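Local structure of Mab-21 domain-containing protein (Tribolium castaneum, 7LT2) at residues 121-124 with 128-131; 149-152 with 156-159; 180-183 with 187-190; 307-312 with 349-354; 315-320 with 342-347. The protein senses double-stranded RNA in the cytoplasm and, in innate immune defence, joins ATP and GTP into the cyclic dinucleotide 2',3'-cGAMP. All coordinates share one frame; numbering follows the deposited sequence.

Contact 1. Residues 121-124 with 128-131; sequences KFLA and FLDT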
# COMPACT_ATOMS: atom_id res chain seq x y z
N LYS A 121 9.57 -4.63 -25.29
CA LYS A 121 8.45 -4.81 -24.37
C LYS A 121 8.37 -3.71 -23.31
O LYS A 121 7.27 -3.43 -22.82
CB LYS A 121 8.55 -6.17 -23.66
CG LYS A 121 8.43 -7.38 -24.57
CD LYS A 121 7.11 -7.40 -25.31
CE LYS A 121 6.98 -8.66 -26.15
NZ LYS A 121 7.08 -9.89 -25.32
N PHE A 122 9.50 -3.09 -22.95
CA PHE A 122 9.53 -2.20 -21.79
C PHE A 122 9.98 -0.77 -22.07
O PHE A 122 9.66 0.11 -21.26
CB PHE A 122 10.46 -2.76 -20.70
CG PHE A 122 9.97 -4.01 -20.04
CD1 PHE A 122 10.30 -5.25 -20.55
CD2 PHE A 122 9.20 -3.94 -18.89
CE1 PHE A 122 9.87 -6.41 -19.92
CE2 PHE A 122 8.76 -5.09 -18.26
CZ PHE A 122 9.10 -6.33 -18.78
N LEU A 123 10.72 -0.51 -23.14
CA LEU A 123 11.45 0.74 -23.29
C LEU A 123 10.86 1.61 -24.38
O LEU A 123 10.45 1.12 -25.44
CB LEU A 123 12.92 0.47 -23.59
CG LEU A 123 13.64 -0.35 -22.52
CD1 LEU A 123 15.12 -0.53 -22.88
CD2 LEU A 123 13.47 0.30 -21.15
N ALA A 124 10.82 2.91 -24.12
CA ALA A 124 10.42 3.89 -25.11
C ALA A 124 11.68 4.40 -25.82
O ALA A 124 12.74 3.77 -25.76
CB ALA A 124 9.61 5.01 -24.45
N PHE A 128 14.34 4.61 -22.26
CA PHE A 128 13.68 4.97 -21.01
C PHE A 128 12.63 3.92 -20.67
O PHE A 128 11.86 3.50 -21.53
CB PHE A 128 13.01 6.35 -21.11
CG PHE A 128 13.96 7.49 -20.91
CD1 PHE A 128 14.21 7.99 -19.64
CD2 PHE A 128 14.60 8.08 -22.00
CE1 PHE A 128 15.08 9.05 -19.46
CE2 PHE A 128 15.47 9.14 -21.82
CZ PHE A 128 15.71 9.62 -20.55
N LEU A 129 12.62 3.49 -19.40
CA LEU A 129 11.59 2.60 -18.92
C LEU A 129 10.23 3.28 -19.03
O LEU A 129 10.06 4.42 -18.59
CB LEU A 129 11.86 2.22 -17.46
CG LEU A 129 12.32 0.81 -17.09
CD1 LEU A 129 12.25 0.63 -15.57
CD2 LEU A 129 11.52 -0.27 -17.81
N ASP A 130 9.26 2.58 -19.60
CA ASP A 130 7.96 3.17 -19.91
C ASP A 130 6.87 2.50 -19.07
O ASP A 130 6.75 1.28 -19.07
CB ASP A 130 7.66 3.03 -21.41
CG ASP A 130 6.41 3.77 -21.83
OD1 ASP A 130 5.30 3.29 -21.54
OD2 ASP A 130 6.54 4.85 -22.45
N THR A 131 6.08 3.32 -18.37
CA THR A 131 5.06 2.78 -17.47
C THR A 131 3.96 2.06 -18.25
O THR A 131 3.53 0.98 -17.85
CB THR A 131 4.45 3.89 -16.61
OG1 THR A 131 3.88 4.90 -17.45
CG2 THR A 131 5.50 4.51 -15.71
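F122 and A124 each pair with the backbone of 128-131 across a tight connection between two helices of the nucleotidyltransferase domain, where helix 118-122 ends and helix 131-147 is about to begin. Two backbone hydrogen bonds flank a single bridge between L123 and L129. D130 N donates to F122 O over 3.0 Å, and A124 N donates to F128 O over 2.9 Å. The same F128 carbonyl also receives a CA-H...O contact from L123. Around this backbone core the leucines pack with their methyl groups: L129 CD2 comes within 3.9 Å of L123 CD2 and touches F122 CB at 4.0 Å, while L123 CD2 also rests on L129 CA.

Further out, F122 stacks on F118, and L129 is backbone-bonded to L98 of strand 95-100. K133 in helix 131-147 draws the two segments together from beyond, its NZ binding L123 O and its backbone N donating to D130 OD1, the N-cap bond at the start of helix 131-147. A chi1 of -173°, which sets CG opposite the backbone N, turns the D130 carboxylate toward 121-124, where OD2 lies 3.7 Å from A124 CB.

Contact 2. Residues 149-152 with 156-159; sequences LPWV and TCEL
L149 meets the second segment with both methyl groups: CD2 lies 3.8 Å from L159 CD2, the two side chains meeting at a slant, while CD1 touches the sulfur of C157. L149 also touches F35 and Q38 of helix 18-42, and L159 touches T34 of the same helix. At P150 the main chain takes over, its carbonyl accepting from E158 N at 2.8 Å, and its ring lies against the carbonyl oxygen of E158.

W151 pairs with C157 at a non-hydrogen-bonded position of the ladder. Its indole swings beside its own backbone N (chi1 -68°), bringing NE1 within 3.6 Å of C157 SG; the sulfur sits oblique to the five-membered ring, 4.3 Å from its centroid. This is a sulfur-aromatic contact, while the indole N-H is bonded to L146 O.

V152 and T156 form the hydrogen-bonded pair. V152 N gives T156 O a short bond of 2.7 Å, and T156 N returns a longer one of 3.2 Å to V152 O. On this face V152 CG2 meets T156 CG2, and CG1 lies 3.7 Å from E158 OE1, which is bonded to H167 NE2. The two strands, joined by a short turn, form an antiparallel beta hairpin, and strand 164-171 continues the nucleotidyltransferase sheet beyond it.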
# COMPACT_ATOMS: atom_id res chain seq x y z
N LEU A 149 -4.75 -22.14 -16.18
CA LEU A 149 -5.25 -22.67 -14.93
C LEU A 149 -6.58 -23.38 -15.15
O LEU A 149 -7.30 -23.09 -16.11
CB LEU A 149 -5.43 -21.55 -13.91
CG LEU A 149 -4.17 -20.73 -13.58
CD1 LEU A 149 -4.48 -19.65 -12.56
CD2 LEU A 149 -3.05 -21.63 -13.09
N PRO A 150 -6.93 -24.33 -14.28
CA PRO A 150 -8.25 -24.96 -14.37
C PRO A 150 -9.34 -23.94 -14.09
O PRO A 150 -9.26 -23.18 -13.12
CB PRO A 150 -8.21 -26.05 -13.29
CG PRO A 150 -6.78 -26.20 -12.91
CD PRO A 150 -6.13 -24.88 -13.17
N TRP A 151 -10.35 -23.91 -14.95
CA TRP A 151 -11.50 -23.04 -14.75
C TRP A 151 -12.71 -23.86 -14.33
O TRP A 151 -12.96 -24.94 -14.88
CB TRP A 151 -11.84 -22.25 -16.02
CG TRP A 151 -10.82 -21.22 -16.42
CD1 TRP A 151 -9.60 -21.01 -15.87
CD2 TRP A 151 -10.96 -20.26 -17.48
NE1 TRP A 151 -8.95 -19.98 -16.52
CE2 TRP A 151 -9.77 -19.50 -17.51
CE3 TRP A 151 -11.96 -19.97 -18.41
CZ2 TRP A 151 -9.56 -18.47 -18.43
CZ3 TRP A 151 -11.75 -18.95 -19.32
CH2 TRP A 151 -10.56 -18.21 -19.32
N VAL A 152 -13.44 -23.35 -13.35
CA VAL A 152 -14.74 -23.88 -12.97
C VAL A 152 -15.77 -22.78 -13.19
O VAL A 152 -15.43 -21.61 -13.35
CB VAL A 152 -14.78 -24.39 -11.52
CG1 VAL A 152 -13.74 -25.47 -11.30
CG2 VAL A 152 -14.55 -23.23 -10.55
N THR A 156 -13.81 -18.93 -13.73
CA THR A 156 -13.29 -18.88 -12.37
C THR A 156 -12.15 -19.88 -12.27
O THR A 156 -12.36 -21.08 -12.49
CB THR A 156 -14.40 -19.21 -11.36
OG1 THR A 156 -15.42 -18.21 -11.44
CG2 THR A 156 -13.83 -19.24 -9.95
N CYS A 157 -10.96 -19.40 -11.95
CA CYS A 157 -9.81 -20.28 -11.79
C CYS A 157 -9.90 -21.04 -10.47
O CYS A 157 -10.36 -20.49 -9.46
CB CYS A 157 -8.50 -19.50 -11.82
SG CYS A 157 -8.27 -18.51 -13.26
N GLU A 158 -9.45 -22.29 -10.48
CA GLU A 158 -9.40 -23.10 -9.26
C GLU A 158 -7.96 -23.46 -8.96
O GLU A 158 -7.28 -24.09 -9.79
CB GLU A 158 -10.26 -24.35 -9.41
CG GLU A 158 -10.36 -25.16 -8.12
CD GLU A 158 -11.48 -26.18 -8.16
OE1 GLU A 158 -12.63 -25.82 -7.82
OE2 GLU A 158 -11.20 -27.34 -8.53
N LEU A 159 -7.49 -23.07 -7.78
CA LEU A 159 -6.15 -23.38 -7.31
C LEU A 159 -6.23 -24.07 -5.95
O LEU A 159 -7.12 -23.78 -5.14
CB LEU A 159 -5.28 -22.12 -7.17
CG LEU A 159 -4.96 -21.29 -8.41
CD1 LEU A 159 -3.95 -20.22 -8.06
CD2 LEU A 159 -4.43 -22.17 -9.54

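Contact 3. Residues 180-183 with 187-190; sequences GISH and EKIM
H183 and I189 set their side chains at about a right angle in an antiparallel beta hairpin interrupted by a classic beta bulge, part of the central sheet of the nucleotidyltransferase fold. The end of I189 lies over one face of the imidazole: CD1 is 3.6 Å from the ring centroid and only 17° off the ring normal, a CH-pi contact displaced toward the rim. I189 CG1 lies 3.5 Å from H183 CD2. The carbonyl oxygen of E187 approaches the same ring at its edge, near the ring plane, and F166 meets it with planes at about 45°.

The bulge explains how I189 comes to face this side. Both I189 and M190 lie opposite I181, and their two N-H groups converge on I181 O, at 2.8 Å from I189 N and 3.3 Å from M190 N, both donors in the carbonyl plane. I181 N in turn donates to M190 O, and H183 N to E187 O, completing the ladder around the bulge. I181, I189 and M190 all pack on L28 of helix 18-42, and the end of M190 lies near E70 and F71, which by similarity bind the catalytic metal and ATP.

On the other face S182 and K188 form a non-hydrogen-bonded pair. The lysine starts out pointing away from its backbone N (chi1 179°), then bends at chi2 and again near its end, running back along the first strand toward G180. NZ makes a salt bridge with D191, while K188 CD passes 3.3 Å from S182 OG.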
# COMPACT_ATOMS: atom_id res chain seq x y z
N GLY A 180 -9.63 -11.45 -7.63
CA GLY A 180 -10.52 -11.65 -6.50
C GLY A 180 -10.40 -13.06 -5.97
O GLY A 180 -10.72 -14.02 -6.68
N ILE A 181 -9.94 -13.23 -4.73
CA ILE A 181 -9.64 -14.55 -4.18
C ILE A 181 -10.71 -14.92 -3.17
O ILE A 181 -10.99 -14.16 -2.24
CB ILE A 181 -8.24 -14.58 -3.55
CG1 ILE A 181 -7.19 -14.24 -4.62
CG2 ILE A 181 -7.96 -15.95 -2.94
CD1 ILE A 181 -5.78 -14.06 -4.09
N SER A 182 -11.32 -16.10 -3.35
CA SER A 182 -12.37 -16.59 -2.48
C SER A 182 -12.09 -18.04 -2.08
O SER A 182 -11.37 -18.76 -2.78
CB SER A 182 -13.75 -16.53 -3.16
OG SER A 182 -14.09 -15.21 -3.55
N HIS A 183 -12.67 -18.45 -0.96
CA HIS A 183 -12.73 -19.88 -0.66
C HIS A 183 -13.58 -20.58 -1.72
O HIS A 183 -14.52 -20.00 -2.27
CB HIS A 183 -13.35 -20.11 0.73
CG HIS A 183 -12.53 -19.55 1.85
ND1 HIS A 183 -11.49 -20.24 2.43
CD2 HIS A 183 -12.61 -18.37 2.51
CE1 HIS A 183 -10.95 -19.51 3.38
NE2 HIS A 183 -11.61 -18.37 3.45
N GLU A 187 -16.97 -18.02 0.19
CA GLU A 187 -16.70 -16.81 0.96
C GLU A 187 -15.54 -16.03 0.36
O GLU A 187 -14.46 -16.58 0.12
CB GLU A 187 -16.38 -17.17 2.41
CG GLU A 187 -17.52 -17.86 3.17
CD GLU A 187 -17.56 -19.36 2.94
OE1 GLU A 187 -16.75 -19.86 2.13
OE2 GLU A 187 -18.40 -20.04 3.58
N LYS A 188 -15.76 -14.73 0.14
CA LYS A 188 -14.72 -13.86 -0.39
C LYS A 188 -13.62 -13.64 0.64
O LYS A 188 -13.90 -13.47 1.84
CB LYS A 188 -15.33 -12.52 -0.81
CG LYS A 188 -14.34 -11.51 -1.36
CD LYS A 188 -13.73 -12.04 -2.65
CE LYS A 188 -12.94 -10.97 -3.38
NZ LYS A 188 -13.82 -10.06 -4.18
N ILE A 189 -12.36 -13.63 0.19
CA ILE A 189 -11.25 -13.34 1.09
C ILE A 189 -10.72 -11.93 0.86
O ILE A 189 -10.82 -11.07 1.74
CB ILE A 189 -10.13 -14.39 0.96
CG1 ILE A 189 -10.67 -15.78 1.27
CG2 ILE A 189 -8.98 -14.03 1.89
CD1 ILE A 189 -9.71 -16.91 0.93
N MET A 190 -10.15 -11.67 -0.32
CA MET A 190 -9.59 -10.35 -0.59
C MET A 190 -9.32 -10.21 -2.08
O MET A 190 -9.16 -11.21 -2.80
CB MET A 190 -8.30 -10.12 0.20
CG MET A 190 -8.25 -8.78 0.92
SD MET A 190 -6.97 -8.67 2.18
CE MET A 190 -7.66 -9.73 3.44

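Contact 4. Residues 307-312 with 349-354; sequences TTLREY and YIIKDI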
# COMPACT_ATOMS: atom_id res chain seq x y z
N THR A 307 -3.04 13.84 21.29
CA THR A 307 -1.94 14.68 20.85
C THR A 307 -1.75 14.59 19.34
O THR A 307 -1.56 15.62 18.68
CB THR A 307 -0.65 14.29 21.58
OG1 THR A 307 -0.79 14.60 22.97
CG2 THR A 307 0.53 15.05 21.01
N THR A 308 -1.80 13.38 18.77
CA THR A 308 -1.63 13.26 17.33
C THR A 308 -2.84 13.82 16.58
O THR A 308 -2.68 14.35 15.48
CB THR A 308 -1.38 11.80 16.92
OG1 THR A 308 -2.44 10.94 17.36
CG2 THR A 308 -0.05 11.31 17.48
N LEU A 309 -4.03 13.74 17.17
CA LEU A 309 -5.20 14.35 16.55
C LEU A 309 -5.05 15.87 16.46
O LEU A 309 -5.37 16.48 15.44
CB LEU A 309 -6.47 13.99 17.31
CG LEU A 309 -7.79 14.61 16.82
CD1 LEU A 309 -8.13 14.20 15.39
CD2 LEU A 309 -8.93 14.26 17.76
N ARG A 310 -4.55 16.49 17.53
CA ARG A 310 -4.29 17.93 17.51
C ARG A 310 -3.27 18.30 16.45
O ARG A 310 -3.44 19.29 15.73
CB ARG A 310 -3.81 18.39 18.89
CG ARG A 310 -4.88 18.33 19.98
CD ARG A 310 -4.32 18.83 21.30
NE ARG A 310 -5.25 18.62 22.41
CZ ARG A 310 -6.21 19.46 22.75
NH1 ARG A 310 -6.41 20.59 22.09
NH2 ARG A 310 -7.00 19.16 23.78
N GLU A 311 -2.18 17.52 16.34
CA GLU A 311 -1.13 17.82 15.37
C GLU A 311 -1.61 17.57 13.94
O GLU A 311 -1.27 18.33 13.03
CB GLU A 311 0.14 17.02 15.70
CG GLU A 311 1.23 17.84 16.40
CD GLU A 311 1.78 18.93 15.51
OE1 GLU A 311 2.48 18.59 14.53
OE2 GLU A 311 1.50 20.12 15.79
N TYR A 312 -2.41 16.52 13.74
CA TYR A 312 -3.06 16.28 12.46
C TYR A 312 -3.91 17.48 12.04
O TYR A 312 -3.87 17.90 10.88
CB TYR A 312 -3.90 15.00 12.56
CG TYR A 312 -4.85 14.71 11.42
CD1 TYR A 312 -4.39 14.52 10.13
CD2 TYR A 312 -6.21 14.59 11.66
CE1 TYR A 312 -5.26 14.24 9.10
CE2 TYR A 312 -7.09 14.30 10.63
CZ TYR A 312 -6.61 14.13 9.36
OH TYR A 312 -7.49 13.84 8.34
N TYR A 349 -13.81 21.39 16.45
CA TYR A 349 -15.01 21.18 17.26
C TYR A 349 -14.96 19.84 17.97
O TYR A 349 -15.33 19.74 19.15
CB TYR A 349 -16.26 21.26 16.39
CG TYR A 349 -17.38 20.37 16.90
CD1 TYR A 349 -18.17 20.76 17.98
CD2 TYR A 349 -17.63 19.13 16.33
CE1 TYR A 349 -19.18 19.95 18.46
CE2 TYR A 349 -18.64 18.31 16.80
CZ TYR A 349 -19.41 18.72 17.87
OH TYR A 349 -20.41 17.91 18.34
N ILE A 350 -14.52 18.79 17.27
CA ILE A 350 -14.46 17.46 17.87
C ILE A 350 -13.47 17.45 19.03
O ILE A 350 -13.77 16.91 20.11
CB ILE A 350 -14.11 16.41 16.80
CG1 ILE A 350 -15.25 16.31 15.79
CG2 ILE A 350 -13.82 15.06 17.45
CD1 ILE A 350 -14.95 15.43 14.59
N ILE A 351 -12.30 18.06 18.84
CA ILE A 351 -11.31 18.11 19.91
C ILE A 351 -11.88 18.79 21.15
O ILE A 351 -11.71 18.30 22.28
CB ILE A 351 -10.03 18.82 19.42
CG1 ILE A 351 -9.39 18.01 18.30
CG2 ILE A 351 -9.05 19.00 20.57
CD1 ILE A 351 -8.23 18.71 17.63
N LYS A 352 -12.59 19.91 20.96
CA LYS A 352 -13.20 20.59 22.11
C LYS A 352 -14.24 19.70 22.79
O LYS A 352 -14.40 19.75 24.01
CB LYS A 352 -13.84 21.90 21.66
CG LYS A 352 -12.86 22.90 21.07
CD LYS A 352 -11.81 23.30 22.08
CE LYS A 352 -12.15 24.61 22.77
NZ LYS A 352 -12.09 25.76 21.81
N ASP A 353 -14.95 18.89 22.00
CA ASP A 353 -16.03 18.09 22.55
C ASP A 353 -15.53 16.86 23.31
O ASP A 353 -16.24 16.36 24.19
CB ASP A 353 -16.97 17.65 21.41
CG ASP A 353 -18.31 17.17 21.92
OD1 ASP A 353 -19.02 17.98 22.55
OD2 ASP A 353 -18.65 16.00 21.67
N ILE A 354 -14.33 16.38 22.99
CA ILE A 354 -13.79 15.18 23.62
C ILE A 354 -12.64 15.48 24.57
O ILE A 354 -12.30 14.61 25.39
CB ILE A 354 -13.35 14.14 22.57
CG1 ILE A 354 -12.12 14.63 21.80
CG2 ILE A 354 -14.50 13.82 21.62
CD1 ILE A 354 -11.63 13.66 20.74
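Two antiparallel helices of the C-terminal helical domain, 301-318 and 337-354, are joined here by aliphatic side chains from L309, I351 and I354. The trans chi1 of L309 (177°) extends it across the interface, and its CD2 lies 3.8 Å from I351 CG1, the two side chains sliding past each other in opposite directions. The same methyl meets I354 CD1 tip to tip at 4.1 Å, reaching the last turn of the second helix.

The helix segments run 10.9 Å apart at an angle of 157° between their directions, a wide antiparallel pair of the Mab-21 HhH/H2TH-like region in which L309, I351 and the longer R310 bridge the gap without any hydrogen bond between the segments. I351 makes the largest part of the contact. Along one branch CG1 meets L309, and CD1 at its end lies against R310 CA and CG.

Its other branch, CG2, sits over one face of the R310 guanidinium, 3.4 Å from NH1 and shifted toward the rim. The arginine chain is extended from CG to NE, which carries this planar group out to the isoleucine; NH2 then makes a salt bridge with E355, just past the helix end. On the inner side L309 and I350 both contact L268 of helix 258-272, and I354 packs on I361 and H364.

Contact 5. Residues 315-320 with 342-347; sequences FIADQS and NISNRI
I316 and A317 meet S344 where the end of helix 301-318 passes helix 337-354, within the HhH/H2TH-like domain. The packed, buried part belongs to I316, which uses its CG2 branch to lie 3.9 Å from the backbone N of S344 and 4.2 Å from I343 CG2. I316 continues onto I276 and I343 onto H273 and N275, joining this side to the loop before helix 278-291; the side chain of I316 lies about 6 Å from that of Y280, a probable ATP-binding residue by similarity.

Toward solvent the contact thins to one close touch: A317 CB lies 3.3 Å from S344 OG, and the CA atoms of A317 and S344 stand 5.4 Å apart, a near approach made possible by the short side chains on both helices. With chi1 at -180° the serine hydroxyl is turned across to A317 while it remains hydrogen-bonded to N313 OD1, one turn earlier on the alanine's helix. The serine thus ties the helices through a polar bond next to a methyl-hydroxyl contact.

Beyond the exposed A317 the first helix stops. Q319 has positive phi (60°) and closes a Schellman motif, with Q319 N bonded to I316 O at 2.9 Å and S320 N reaching back to F315 O at 3.3 Å.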
# COMPACT_ATOMS: atom_id res chain seq x y z
N PHE A 315 -1.71 20.31 10.63
CA PHE A 315 -1.35 20.10 9.22
C PHE A 315 -2.49 20.52 8.30
O PHE A 315 -2.27 21.21 7.30
CB PHE A 315 -1.00 18.63 8.98
CG PHE A 315 0.40 18.25 9.37
CD1 PHE A 315 1.46 18.44 8.49
CD2 PHE A 315 0.67 17.68 10.60
CE1 PHE A 315 2.75 18.09 8.84
CE2 PHE A 315 1.95 17.32 10.96
CZ PHE A 315 3.00 17.52 10.07
N ILE A 316 -3.71 20.10 8.62
CA ILE A 316 -4.86 20.43 7.79
C ILE A 316 -5.09 21.94 7.78
O ILE A 316 -5.29 22.55 6.73
CB ILE A 316 -6.11 19.68 8.28
CG1 ILE A 316 -5.91 18.17 8.18
CG2 ILE A 316 -7.34 20.10 7.47
CD1 ILE A 316 -5.74 17.66 6.77
N ALA A 317 -5.05 22.56 8.97
CA ALA A 317 -5.23 24.01 9.06
C ALA A 317 -4.16 24.75 8.27
O ALA A 317 -4.45 25.74 7.59
CB ALA A 317 -5.22 24.45 10.52
N ASP A 318 -2.91 24.29 8.36
CA ASP A 318 -1.82 24.87 7.58
C ASP A 318 -1.95 24.57 6.10
O ASP A 318 -1.23 25.19 5.29
CB ASP A 318 -0.48 24.35 8.12
CG ASP A 318 0.71 25.12 7.57
OD1 ASP A 318 0.73 26.37 7.70
OD2 ASP A 318 1.64 24.48 7.04
N GLN A 319 -2.84 23.65 5.72
CA GLN A 319 -3.09 23.29 4.32
C GLN A 319 -1.83 22.75 3.64
O GLN A 319 -1.62 22.95 2.45
CB GLN A 319 -3.69 24.47 3.55
CG GLN A 319 -4.98 24.97 4.19
CD GLN A 319 -5.67 26.07 3.41
OE1 GLN A 319 -5.22 26.47 2.33
NE2 GLN A 319 -6.77 26.57 3.95
N SER A 320 -1.00 22.05 4.40
CA SER A 320 0.22 21.47 3.84
C SER A 320 0.55 20.17 4.56
O SER A 320 0.69 20.17 5.79
CB SER A 320 1.39 22.45 3.95
OG SER A 320 2.61 21.83 3.55
N ASN A 342 -13.00 23.92 6.22
CA ASN A 342 -14.16 23.26 6.82
C ASN A 342 -13.74 22.02 7.59
O ASN A 342 -14.26 21.76 8.69
CB ASN A 342 -15.18 22.90 5.75
CG ASN A 342 -15.87 24.11 5.14
OD1 ASN A 342 -15.90 25.19 5.73
ND2 ASN A 342 -16.45 23.93 3.97
N ILE A 343 -12.83 21.23 7.03
CA ILE A 343 -12.41 20.01 7.72
C ILE A 343 -11.66 20.35 9.01
O ILE A 343 -11.90 19.74 10.05
CB ILE A 343 -11.56 19.13 6.78
CG1 ILE A 343 -12.43 18.62 5.63
CG2 ILE A 343 -10.96 17.95 7.54
CD1 ILE A 343 -11.65 17.91 4.54
N SER A 344 -10.77 21.35 8.96
CA SER A 344 -10.06 21.76 10.16
C SER A 344 -11.01 22.29 11.23
O SER A 344 -10.83 22.03 12.42
CB SER A 344 -9.00 22.81 9.82
OG SER A 344 -8.29 23.20 10.98
N ASN A 345 -12.04 23.04 10.82
CA ASN A 345 -13.03 23.52 11.78
C ASN A 345 -13.82 22.36 12.38
O ASN A 345 -14.11 22.36 13.59
CB ASN A 345 -13.98 24.52 11.11
CG ASN A 345 -13.29 25.83 10.76
OD1 ASN A 345 -12.25 26.17 11.32
ND2 ASN A 345 -13.89 26.57 9.83
N ARG A 346 -14.18 21.37 11.56
CA ARG A 346 -14.81 20.15 12.05
C ARG A 346 -13.98 19.50 13.15
O ARG A 346 -14.48 19.21 14.24
CB ARG A 346 -14.96 19.15 10.90
CG ARG A 346 -16.31 19.06 10.23
CD ARG A 346 -16.33 17.74 9.48
NE ARG A 346 -17.34 17.67 8.44
CZ ARG A 346 -18.46 16.97 8.53
NH1 ARG A 346 -18.78 16.31 9.64
NH2 ARG A 346 -19.29 16.94 7.49
N ILE A 347 -12.70 19.26 12.86
CA ILE A 347 -11.84 18.54 13.79
C ILE A 347 -11.64 19.35 15.06
O ILE A 347 -11.61 18.79 16.16
CB ILE A 347 -10.50 18.21 13.10
CG1 ILE A 347 -10.76 17.31 11.88
CG2 ILE A 347 -9.54 17.55 14.07
CD1 ILE A 347 -9.55 17.13 10.99

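Overall arrangement
From the N terminus, contact 1 closes the short turn between helices 118-122 and 131-147. Contact 2 then closes the hairpin of strands 151-152 and 156-161 that follows helix 131-147, and contact 3 the hairpin of 177-183 and 188-200. These three come in series within the nucleotidyltransferase domain; contacts 2 and 3 belong to the same sheet, their centres about 13 Å apart. In the helical domain contact 5 is nested inside the longer loop closed by contact 4. Both join helices 301-318 and 337-354, and they touch where I347 packs on L309 and Y312. Contact 2 lies across the chain's centre from both, centres about 50 Å from contact 4.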